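Nucleoside phosphorylase, putative (PDB 3BJE) acts as a homodimeric uridine phosphorylase, using phosphate to split uridine into uracil and ribose 1-phosphate. Local coordinates at residues Glu183-Lys186 against Asp187-Glu190; Ser296-Cys299 against Tyr300-Met304; Ile191-Ile194 against Val195-Thr199. One frame throughout, in Å; residues are numbered along the deposited sequence.

Overall arrangement
All three contacts are local, joining neighbouring turns or a helix start inside the phosphorylase superfamily range. Interactions 1 and 3 share helix 186-198 and adjoin in sequence, their centres about 12 Å apart: residues 183-190 span the loop and first turn, 191-199 the rest of the helix and the residue after it. Interaction 2 comes later in the chain, on helix 295-305, with its centre about 15 Å from that of interaction 1 and about 20 Å from that of interaction 3. Neither touches it, the nearest atoms being about 6 and 10 Å away. Interactions 1 and 3 thus lie on a peripheral helix distant from the annotated sites, whereas interaction 2 lies in a buried helix close to bound ribose phosphate and the second subunit.

Interaction 1 of 3, residues Glu183-Lys186 against Asp187-Glu190; sequences ETSK and DQQE
The Asp187 side chain comes nearest Ser185 with its CB, which faces the serine hydroxyl. Its carboxylate has a partner elsewhere: OD1 accepts a hydrogen bond from Ser282 N, and the side chain rests on Leu281 at the end of strand 279-281. A negative group in this first turn would also be expected to suit the partial positive charge of the helix start. Gln188 comes next, and its backbone N donates to Ser185 OG over 3.0 Å in a nearly straight bond (N-H...O 165°). The hydroxyl reaches that amide because it sits between the backbone N and the carbonyl carbon of its own residue (chi1 67°). Ser185 OG also lies 3.5 Å from Gln188 CG, so the aliphatic part of the glutamine runs past the cap. A water lies 2.9 Å from Thr184 OG1 and donates weakly to Gln188 O. Gln189 is held twice. Gln189 N donates to Ser185 O at 2.9 Å, while the extended side chain turns back to the preceding loop, where Gln189 NE2 donates to Thr184 O, also at 2.9 Å. The carbonyl oxygen lies in the plane of the glutamine amide, but the donor stands above the carbonyl plane, 42° out of it, away from either lone pair. Gln189 CG also packs 3.4 Å from Thr184 OG1, and Lys186 runs alongside, pointing the same way. Glu190 N closes the turn on Lys186 O at 3.0 Å; its carboxylate leads onward to a salt bridge with Arg193. With the Ser185 hydroxyl accepting from the Gln188 amide of the first turn and a side-chain amide gripping the loop just before it, the geometry is that of an N-capped start, here of helix 186-198.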
ATOM      1  N   GLU A 183     -25.323   2.691   2.689  1.00 22.63           N
ATOM      2  CA  GLU A 183     -25.811   3.669   3.642  1.00 26.68           C
ATOM      3  C   GLU A 183     -24.899   3.743   4.852  1.00 23.89           C
ATOM      4  O   GLU A 183     -24.285   2.753   5.250  1.00 24.17           O
ATOM      5  CB  GLU A 183     -27.246   3.341   4.059  1.00 29.17           C
ATOM      6  CG  GLU A 183     -28.257   3.633   2.951  1.00 34.03           C
ATOM      7  CD  GLU A 183     -29.675   3.285   3.340  1.00 36.49           C
ATOM      8  OE1 GLU A 183     -30.149   3.786   4.387  1.00 43.79           O
ATOM      9  OE2 GLU A 183     -30.317   2.511   2.593  1.00 43.37           O
ATOM     10  N   THR A 184     -24.775   4.944   5.401  1.00 21.46           N
ATOM     11  CA  THR A 184     -23.948   5.168   6.568  1.00 19.37           C
ATOM     12  C   THR A 184     -24.804   5.854   7.624  1.00 20.71           C
ATOM     13  O   THR A 184     -25.920   6.309   7.347  1.00 20.58           O
ATOM     14  CB  THR A 184     -22.728   6.050   6.244  1.00 20.67           C
ATOM     15  OG1 THR A 184     -23.165   7.373   5.935  1.00 22.85           O
ATOM     16  CG2 THR A 184     -21.951   5.509   5.046  1.00 20.69           C
ATOM     17  N   SER A 185     -24.283   5.912   8.843  1.00 19.55           N
ATOM     18  CA  SER A 185     -24.986   6.548   9.952  1.00 17.64           C
ATOM     19  C   SER A 185     -25.138   8.042   9.715  1.00 17.02           C
ATOM     20  O   SER A 185     -24.442   8.617   8.876  1.00 17.83           O
ATOM     21  CB  SER A 185     -24.200   6.350  11.232  1.00 17.75           C
ATOM     22  OG  SER A 185     -22.980   7.072  11.171  1.00 19.76           O
ATOM     23  N   LYS A 186     -26.035   8.665  10.470  1.00 17.38           N
ATOM     24  CA  LYS A 186     -26.190  10.109  10.419  1.00 17.31           C
ATOM     25  C   LYS A 186     -24.876  10.820  10.750  1.00 18.55           C
ATOM     26  O   LYS A 186     -24.510  11.796  10.075  1.00 19.47           O
ATOM     27  CB  LYS A 186     -27.293  10.574  11.372  1.00 18.90           C
ATOM     28  CG  LYS A 186     -28.679  10.060  11.029  1.00 26.46           C
ATOM     29  CD  LYS A 186     -29.160  10.535   9.664  1.00 33.71           C
ATOM     30  CE  LYS A 186     -30.655  10.259   9.480  1.00 41.29           C
ATOM     31  NZ  LYS A 186     -31.147  10.673   8.127  1.00 45.41           N
ATOM     32  N   ASP A 187     -24.150  10.334  11.759  1.00 18.08           N
ATOM     33  CA  ASP A 187     -22.875  10.956  12.112  1.00 17.64           C
ATOM     34  C   ASP A 187     -21.877  10.893  10.947  1.00 18.13           C
ATOM     35  O   ASP A 187     -21.199  11.883  10.628  1.00 19.40           O
ATOM     36  CB  ASP A 187     -22.278  10.292  13.347  1.00 18.84           C
ATOM     37  CG  ASP A 187     -22.917  10.760  14.631  1.00 19.46           C
ATOM     38  OD1 ASP A 187     -23.710  11.730  14.620  1.00 19.12           O
ATOM     39  OD2 ASP A 187     -22.604  10.161  15.681  1.00 20.32           O
ATOM     40  N   GLN A 188     -21.785   9.733  10.301  1.00 17.34           N
ATOM     41  CA  GLN A 188     -20.887   9.603   9.146  1.00 17.18           C
ATOM     42  C   GLN A 188     -21.322  10.483   7.959  1.00 16.59           C
ATOM     43  O   GLN A 188     -20.475  11.019   7.225  1.00 18.23           O
ATOM     44  CB  GLN A 188     -20.777   8.139   8.716  1.00 15.60           C
ATOM     45  CG  GLN A 188     -19.897   7.307   9.639  1.00 18.96           C
ATOM     46  CD  GLN A 188     -19.681   5.889   9.169  1.00 17.87           C
ATOM     47  OE1 GLN A 188     -19.395   5.641   7.998  1.00 19.00           O
ATOM     48  NE2 GLN A 188     -19.816   4.934  10.091  1.00 19.61           N
ATOM     49  N   GLN A 189     -22.628  10.625   7.751  1.00 17.40           N
ATOM     50  CA  GLN A 189     -23.117  11.505   6.687  1.00 19.86           C
ATOM     51  C   GLN A 189     -22.703  12.956   6.940  1.00 19.67           C
ATOM     52  O   GLN A 189     -22.347  13.685   5.997  1.00 18.88           O
ATOM     53  CB  GLN A 189     -24.637  11.429   6.571  1.00 19.64           C
ATOM     54  CG  GLN A 189     -25.136  10.152   5.932  1.00 17.10           C
ATOM     55  CD  GLN A 189     -26.632  10.016   6.016  1.00 22.43           C
ATOM     56  OE1 GLN A 189     -27.368  10.959   5.727  1.00 26.07           O
ATOM     57  NE2 GLN A 189     -27.098   8.843   6.431  1.00 22.17           N
ATOM     58  N   GLU A 190     -22.747  13.378   8.204  1.00 17.67           N
ATOM     59  CA  GLU A 190     -22.356  14.731   8.583  1.00 18.59           C
ATOM     60  C   GLU A 190     -20.850  14.950   8.386  1.00 17.83           C
ATOM     61  O   GLU A 190     -20.424  15.977   7.854  1.00 18.99           O
ATOM     62  CB  GLU A 190     -22.761  15.001  10.037  1.00 21.00           C
ATOM     63  CG  GLU A 190     -22.433  16.402  10.543  1.00 20.44           C
ATOM     64  CD  GLU A 190     -23.166  17.532   9.808  1.00 24.44           C
ATOM     65  OE1 GLU A 190     -24.032  17.280   8.923  1.00 24.88           O
ATOM     66  OE2 GLU A 190     -22.853  18.696  10.133  1.00 24.95           O
TER
HETATM   67  O   HOH W   1     -20.971   8.918   4.847  1.00 30.70           O

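Interaction 2 of 3, residues Ser296-Cys299 against Tyr300-Met304; sequences SAIC and YLSDM
Ser296 O accepts from Tyr300 N at 2.9 Å (N-H...O 162°), the first of four successive i to i+4 backbone bonds that run on to Cys299 O and Asp303 N and show a regular alpha-helix. Ile298 O is gripped twice: Ser302 N reaches it at 3.1 Å from above the carbonyl plane, and Ser302 OG donates to it at 2.7 Å. The Ser302 hydroxyl can fold back because OG lies beside its own backbone N (chi1 -64°), so a buried polar group is satisfied within the helix. Ala297 CB and Leu301 CD1 touch more loosely, at 4.3 Å, on the face that meets Val97 and Leu104 of helix 97-112; Leu301 also packs on Phe261 of the second subunit. Of the Tyr300 side chain, CB comes nearest, 3.4 Å from Ser296 O, and the ring leads away until OH bonds Tyr177 O. Helix 295-305 is thus a core helix of the phosphorylase fold, packed on helix 97-112 and on strand 308-318 beside the active site: the Ile298 side chain is about 8 Å from bound ribose 1-phosphate.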
ATOM      1  N   SER A 296      -8.944   3.663   7.885  1.00 17.31           N
ATOM      2  CA  SER A 296     -10.226   3.708   7.193  1.00 17.18           C
ATOM      3  C   SER A 296     -10.648   2.319   6.704  1.00 18.21           C
ATOM      4  O   SER A 296     -11.779   1.891   6.968  1.00 18.52           O
ATOM      5  CB  SER A 296     -10.155   4.653   5.994  1.00 19.24           C
ATOM      6  OG  SER A 296      -9.110   4.268   5.117  1.00 17.60           O
ATOM      7  N   ALA A 297      -9.749   1.604   6.013  1.00 17.13           N
ATOM      8  CA  ALA A 297     -10.077   0.273   5.450  1.00 16.72           C
ATOM      9  C   ALA A 297     -10.199  -0.786   6.550  1.00 17.29           C
ATOM     10  O   ALA A 297     -11.004  -1.712   6.457  1.00 18.16           O
ATOM     11  CB  ALA A 297      -9.031  -0.178   4.415  1.00 19.55           C
ATOM     12  N   ILE A 298      -9.382  -0.689   7.584  1.00 18.67           N
ATOM     13  CA  ILE A 298      -9.537  -1.600   8.711  1.00 15.90           C
ATOM     14  C   ILE A 298     -10.936  -1.499   9.251  1.00 16.71           C
ATOM     15  O   ILE A 298     -11.596  -2.506   9.499  1.00 17.47           O
ATOM     16  CB  ILE A 298      -8.548  -1.262   9.846  1.00 16.55           C
ATOM     17  CG1 ILE A 298      -7.142  -1.635   9.428  1.00 17.61           C
ATOM     18  CG2 ILE A 298      -8.923  -1.975  11.155  1.00 20.02           C
ATOM     19  CD1 ILE A 298      -6.076  -1.102  10.393  1.00 17.54           C
ATOM     20  N   CYS A 299     -11.383  -0.268   9.515  1.00 18.69           N
ATOM     21  CA  CYS A 299     -12.718  -0.063  10.060  1.00 17.50           C
ATOM     22  C   CYS A 299     -13.826  -0.518   9.094  1.00 15.59           C
ATOM     23  O   CYS A 299     -14.780  -1.199   9.479  1.00 16.54           O
ATOM     24  CB  CYS A 299     -12.905   1.400  10.440  1.00 18.22           C
ATOM     25  SG  CYS A 299     -11.929   1.872  11.892  1.00 20.02           S
ATOM     26  N   TYR A 300     -13.719  -0.090   7.849  1.00 16.71           N
ATOM     27  CA  TYR A 300     -14.762  -0.377   6.863  1.00 16.80           C
ATOM     28  C   TYR A 300     -14.894  -1.859   6.540  1.00 17.45           C
ATOM     29  O   TYR A 300     -15.997  -2.419   6.554  1.00 17.52           O
ATOM     30  CB  TYR A 300     -14.512   0.410   5.577  1.00 18.53           C
ATOM     31  CG  TYR A 300     -15.639   0.260   4.579  1.00 17.50           C
ATOM     32  CD1 TYR A 300     -16.695   1.160   4.534  1.00 18.44           C
ATOM     33  CD2 TYR A 300     -15.660  -0.808   3.694  1.00 18.29           C
ATOM     34  CE1 TYR A 300     -17.738   0.992   3.632  1.00 19.25           C
ATOM     35  CE2 TYR A 300     -16.690  -0.984   2.779  1.00 17.07           C
ATOM     36  CZ  TYR A 300     -17.739  -0.083   2.763  1.00 20.32           C
ATOM     37  OH  TYR A 300     -18.772  -0.239   1.872  1.00 21.02           O
ATOM     38  N   LEU A 301     -13.778  -2.486   6.208  1.00 17.43           N
ATOM     39  CA  LEU A 301     -13.807  -3.885   5.799  1.00 18.49           C
ATOM     40  C   LEU A 301     -14.129  -4.788   7.010  1.00 20.20           C
ATOM     41  O   LEU A 301     -14.878  -5.751   6.853  1.00 19.88           O
ATOM     42  CB  LEU A 301     -12.472  -4.261   5.187  1.00 18.01           C
ATOM     43  CG  LEU A 301     -12.146  -3.556   3.855  1.00 18.78           C
ATOM     44  CD1 LEU A 301     -10.761  -3.949   3.360  1.00 19.32           C
ATOM     45  CD2 LEU A 301     -13.149  -3.919   2.766  1.00 18.93           C
ATOM     46  N   SER A 302     -13.622  -4.448   8.207  1.00 18.58           N
ATOM     47  CA  SER A 302     -13.956  -5.237   9.408  1.00 17.06           C
ATOM     48  C   SER A 302     -15.449  -5.138   9.701  1.00 17.75           C
ATOM     49  O   SER A 302     -16.116  -6.163   9.962  1.00 18.70           O
ATOM     50  CB  SER A 302     -13.123  -4.819  10.625  1.00 17.46           C
ATOM     51  OG  SER A 302     -11.750  -5.068  10.408  1.00 18.94           O
ATOM     52  N   ASP A 303     -15.985  -3.918   9.664  1.00 18.12           N
ATOM     53  CA  ASP A 303     -17.397  -3.733   9.934  1.00 17.93           C
ATOM     54  C   ASP A 303     -18.236  -4.498   8.916  1.00 17.78           C
ATOM     55  O   ASP A 303     -19.246  -5.105   9.273  1.00 19.24           O
ATOM     56  CB  ASP A 303     -17.777  -2.252   9.960  1.00 16.63           C
ATOM     57  CG  ASP A 303     -19.269  -2.051   9.991  1.00 18.61           C
ATOM     58  OD1 ASP A 303     -19.853  -2.111  11.104  1.00 21.60           O
ATOM     59  OD2 ASP A 303     -19.865  -1.878   8.906  1.00 21.21           O
ATOM     60  N   MET A 304     -17.811  -4.474   7.656  1.00 17.57           N
ATOM     61  CA  MET A 304     -18.512  -5.204   6.603  1.00 17.65           C
ATOM     62  C   MET A 304     -18.610  -6.700   6.930  1.00 17.74           C
ATOM     63  O   MET A 304     -19.647  -7.320   6.664  1.00 19.65           O
ATOM     64  CB  MET A 304     -17.841  -4.970   5.244  1.00 16.52           C
ATOM     65  CG  MET A 304     -18.421  -5.798   4.103  1.00 15.84           C
ATOM     66  SD  MET A 304     -17.885  -5.124   2.531  1.00 18.57           S
ATOM     67  CE  MET A 304     -19.087  -3.798   2.378  1.00 20.44           C
TER

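Interaction 3 of 3, residues Ile191-Ile194 against Val195-Thr199; sequences IRRI and VREQT
Arg193 and Glu197 make the one salt bridge across this turn, NH1 to OE1 at 2.9 Å. The guanidinium and carboxylate planes stand 78° apart, so the two groups meet through a single close pair of atoms and not as a flat two-pronged bridge. A bend at chi3 (77°) of the arginine brings NH1 round to the acid, while Arg193 CG also lies 3.5 Å from Glu197 OE2.

Like charges come together on Arg192 and Arg196, which run side by side with their guanidinium planes 28° apart and NH1 of Arg192 3.9 Å from NE of Arg196. Arg196 CD lies over one face of the Arg192 group. Each arginine has other partners: Arg192 forms a salt bridge with Asp205 and bonds Ile206 O, and Arg196 bonds Ile204 O.

Apolar contact falls on the buried side, where Ile191 CG2 and Val195 CG2 lie 4.2 Å apart, and both residues pack against strands 279-281 and 161-169. Separately, the end of the Ile194 chain, CD1, lies 3.4 Å from Gln198 NE2, the two side chains running alongside each other.

Backbone bonds continue the helix, from Val195 N to Ile191 O (2.9 Å) through Gln198 N to Ile194 O; near the end of the helix, Thr199 OG1 donates to Val195 O at 2.7 Å and is also bonded to Leu201 N. The chemistry thus implies an amphipathic helix: its branched aliphatic residues seat it against the strands, and the acid and carbonyl groups of residues 204-206 probably offset the repulsion between its paired arginines.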
ATOM      1  N   ILE A 191     -20.041  13.967   8.786  1.00 17.31           N
ATOM      2  CA  ILE A 191     -18.596  14.042   8.548  1.00 18.82           C
ATOM      3  C   ILE A 191     -18.325  14.200   7.049  1.00 17.82           C
ATOM      4  O   ILE A 191     -17.583  15.083   6.641  1.00 19.50           O
ATOM      5  CB  ILE A 191     -17.845  12.795   9.115  1.00 18.57           C
ATOM      6  CG1 ILE A 191     -17.855  12.828  10.645  1.00 18.14           C
ATOM      7  CG2 ILE A 191     -16.409  12.731   8.577  1.00 18.31           C
ATOM      8  CD1 ILE A 191     -17.381  11.534  11.315  1.00 20.51           C
ATOM      9  N   ARG A 192     -18.931  13.348   6.231  1.00 17.16           N
ATOM     10  CA  ARG A 192     -18.687  13.421   4.797  1.00 17.95           C
ATOM     11  C   ARG A 192     -19.095  14.785   4.241  1.00 18.33           C
ATOM     12  O   ARG A 192     -18.363  15.361   3.427  1.00 19.13           O
ATOM     13  CB  ARG A 192     -19.408  12.322   4.036  1.00 21.46           C
ATOM     14  CG  ARG A 192     -18.868  12.198   2.639  1.00 22.55           C
ATOM     15  CD  ARG A 192     -19.462  11.029   1.906  1.00 22.27           C
ATOM     16  NE  ARG A 192     -18.762  10.844   0.635  1.00 23.25           N
ATOM     17  CZ  ARG A 192     -19.025  11.516  -0.479  1.00 25.08           C
ATOM     18  NH1 ARG A 192     -19.984  12.435  -0.524  1.00 23.67           N
ATOM     19  NH2 ARG A 192     -18.322  11.260  -1.570  1.00 24.46           N
ATOM     20  N   ARG A 193     -20.249  15.294   4.672  1.00 18.27           N
ATOM     21  CA  ARG A 193     -20.746  16.588   4.197  1.00 18.67           C
ATOM     22  C   ARG A 193     -19.748  17.693   4.537  1.00 16.97           C
ATOM     23  O   ARG A 193     -19.410  18.513   3.684  1.00 18.34           O
ATOM     24  CB  ARG A 193     -22.129  16.922   4.803  1.00 18.62           C
ATOM     25  CG  ARG A 193     -22.697  18.262   4.350  1.00 19.48           C
ATOM     26  CD  ARG A 193     -23.972  18.611   5.090  1.00 21.49           C
ATOM     27  NE  ARG A 193     -23.744  19.099   6.452  1.00 24.27           N
ATOM     28  CZ  ARG A 193     -23.521  20.376   6.778  1.00 26.25           C
ATOM     29  NH1 ARG A 193     -23.433  21.318   5.844  1.00 26.48           N
ATOM     30  NH2 ARG A 193     -23.354  20.711   8.054  1.00 28.99           N
ATOM     31  N   ILE A 194     -19.293  17.733   5.783  1.00 18.65           N
ATOM     32  CA  ILE A 194     -18.383  18.777   6.221  1.00 16.29           C
ATOM     33  C   ILE A 194     -17.057  18.678   5.480  1.00 17.78           C
ATOM     34  O   ILE A 194     -16.545  19.667   4.971  1.00 17.79           O
ATOM     35  CB  ILE A 194     -18.179  18.734   7.761  1.00 17.82           C
ATOM     36  CG1 ILE A 194     -19.463  19.144   8.478  1.00 19.30           C
ATOM     37  CG2 ILE A 194     -17.031  19.638   8.207  1.00 17.04           C
ATOM     38  CD1 ILE A 194     -19.824  20.628   8.347  1.00 21.46           C
ATOM     39  N   VAL A 195     -16.509  17.476   5.379  1.00 17.11           N
ATOM     40  CA  VAL A 195     -15.235  17.301   4.676  1.00 18.02           C
ATOM     41  C   VAL A 195     -15.353  17.690   3.192  1.00 17.86           C
ATOM     42  O   VAL A 195     -14.466  18.352   2.645  1.00 19.63           O
ATOM     43  CB  VAL A 195     -14.707  15.839   4.802  1.00 18.32           C
ATOM     44  CG1 VAL A 195     -13.470  15.640   3.923  1.00 23.18           C
ATOM     45  CG2 VAL A 195     -14.366  15.524   6.254  1.00 21.01           C
ATOM     46  N   ARG A 196     -16.427  17.276   2.530  1.00 19.57           N
ATOM     47  CA  ARG A 196     -16.634  17.623   1.123  1.00 20.77           C
ATOM     48  C   ARG A 196     -16.858  19.124   0.893  1.00 20.51           C
ATOM     49  O   ARG A 196     -16.471  19.646  -0.159  1.00 22.44           O
ATOM     50  CB  ARG A 196     -17.814  16.830   0.560  1.00 22.42           C
ATOM     51  CG  ARG A 196     -17.538  15.337   0.447  1.00 24.20           C
ATOM     52  CD  ARG A 196     -16.868  15.001  -0.857  1.00 25.55           C
ATOM     53  NE  ARG A 196     -17.776  15.293  -1.966  1.00 25.82           N
ATOM     54  CZ  ARG A 196     -17.460  15.148  -3.250  1.00 29.94           C
ATOM     55  NH1 ARG A 196     -16.269  14.684  -3.597  1.00 24.52           N
ATOM     56  NH2 ARG A 196     -18.355  15.447  -4.190  1.00 29.54           N
ATOM     57  N   GLU A 197     -17.489  19.810   1.842  1.00 19.24           N
ATOM     58  CA  GLU A 197     -17.843  21.219   1.653  1.00 20.00           C
ATOM     59  C   GLU A 197     -16.724  22.160   2.051  1.00 19.92           C
ATOM     60  O   GLU A 197     -16.553  23.217   1.444  1.00 20.49           O
ATOM     61  CB  GLU A 197     -19.133  21.563   2.414  1.00 20.56           C
ATOM     62  CG  GLU A 197     -20.353  20.918   1.758  1.00 26.50           C
ATOM     63  CD  GLU A 197     -21.680  21.174   2.475  1.00 29.07           C
ATOM     64  OE1 GLU A 197     -21.700  21.793   3.562  1.00 29.04           O
ATOM     65  OE2 GLU A 197     -22.718  20.732   1.933  1.00 32.66           O
ATOM     66  N   GLN A 198     -15.938  21.736   3.035  1.00 17.89           N
ATOM     67  CA  GLN A 198     -14.970  22.599   3.703  1.00 17.42           C
ATOM     68  C   GLN A 198     -13.506  22.194   3.525  1.00 17.74           C
ATOM     69  O   GLN A 198     -12.645  22.709   4.245  1.00 23.69           O
ATOM     70  CB  GLN A 198     -15.289  22.663   5.193  1.00 18.85           C
ATOM     71  CG  GLN A 198     -16.649  23.294   5.492  1.00 19.85           C
ATOM     72  CD  GLN A 198     -16.964  23.338   6.967  1.00 21.30           C
ATOM     73  OE1 GLN A 198     -16.060  23.287   7.807  1.00 23.33           O
ATOM     74  NE2 GLN A 198     -18.256  23.424   7.295  1.00 22.57           N
ATOM     75  N   THR A 199     -13.206  21.289   2.594  1.00 16.93           N
ATOM     76  CA  THR A 199     -11.817  20.980   2.294  1.00 17.93           C
ATOM     77  C   THR A 199     -11.640  20.673   0.817  1.00 17.74           C
ATOM     78  O   THR A 199     -12.600  20.441   0.095  1.00 17.60           O
ATOM     79  CB  THR A 199     -11.289  19.742   3.068  1.00 17.62           C
ATOM     80  OG1 THR A 199     -11.741  18.530   2.448  1.00 19.44           O
ATOM     81  CG2 THR A 199     -11.723  19.736   4.530  1.00 17.47           C
TER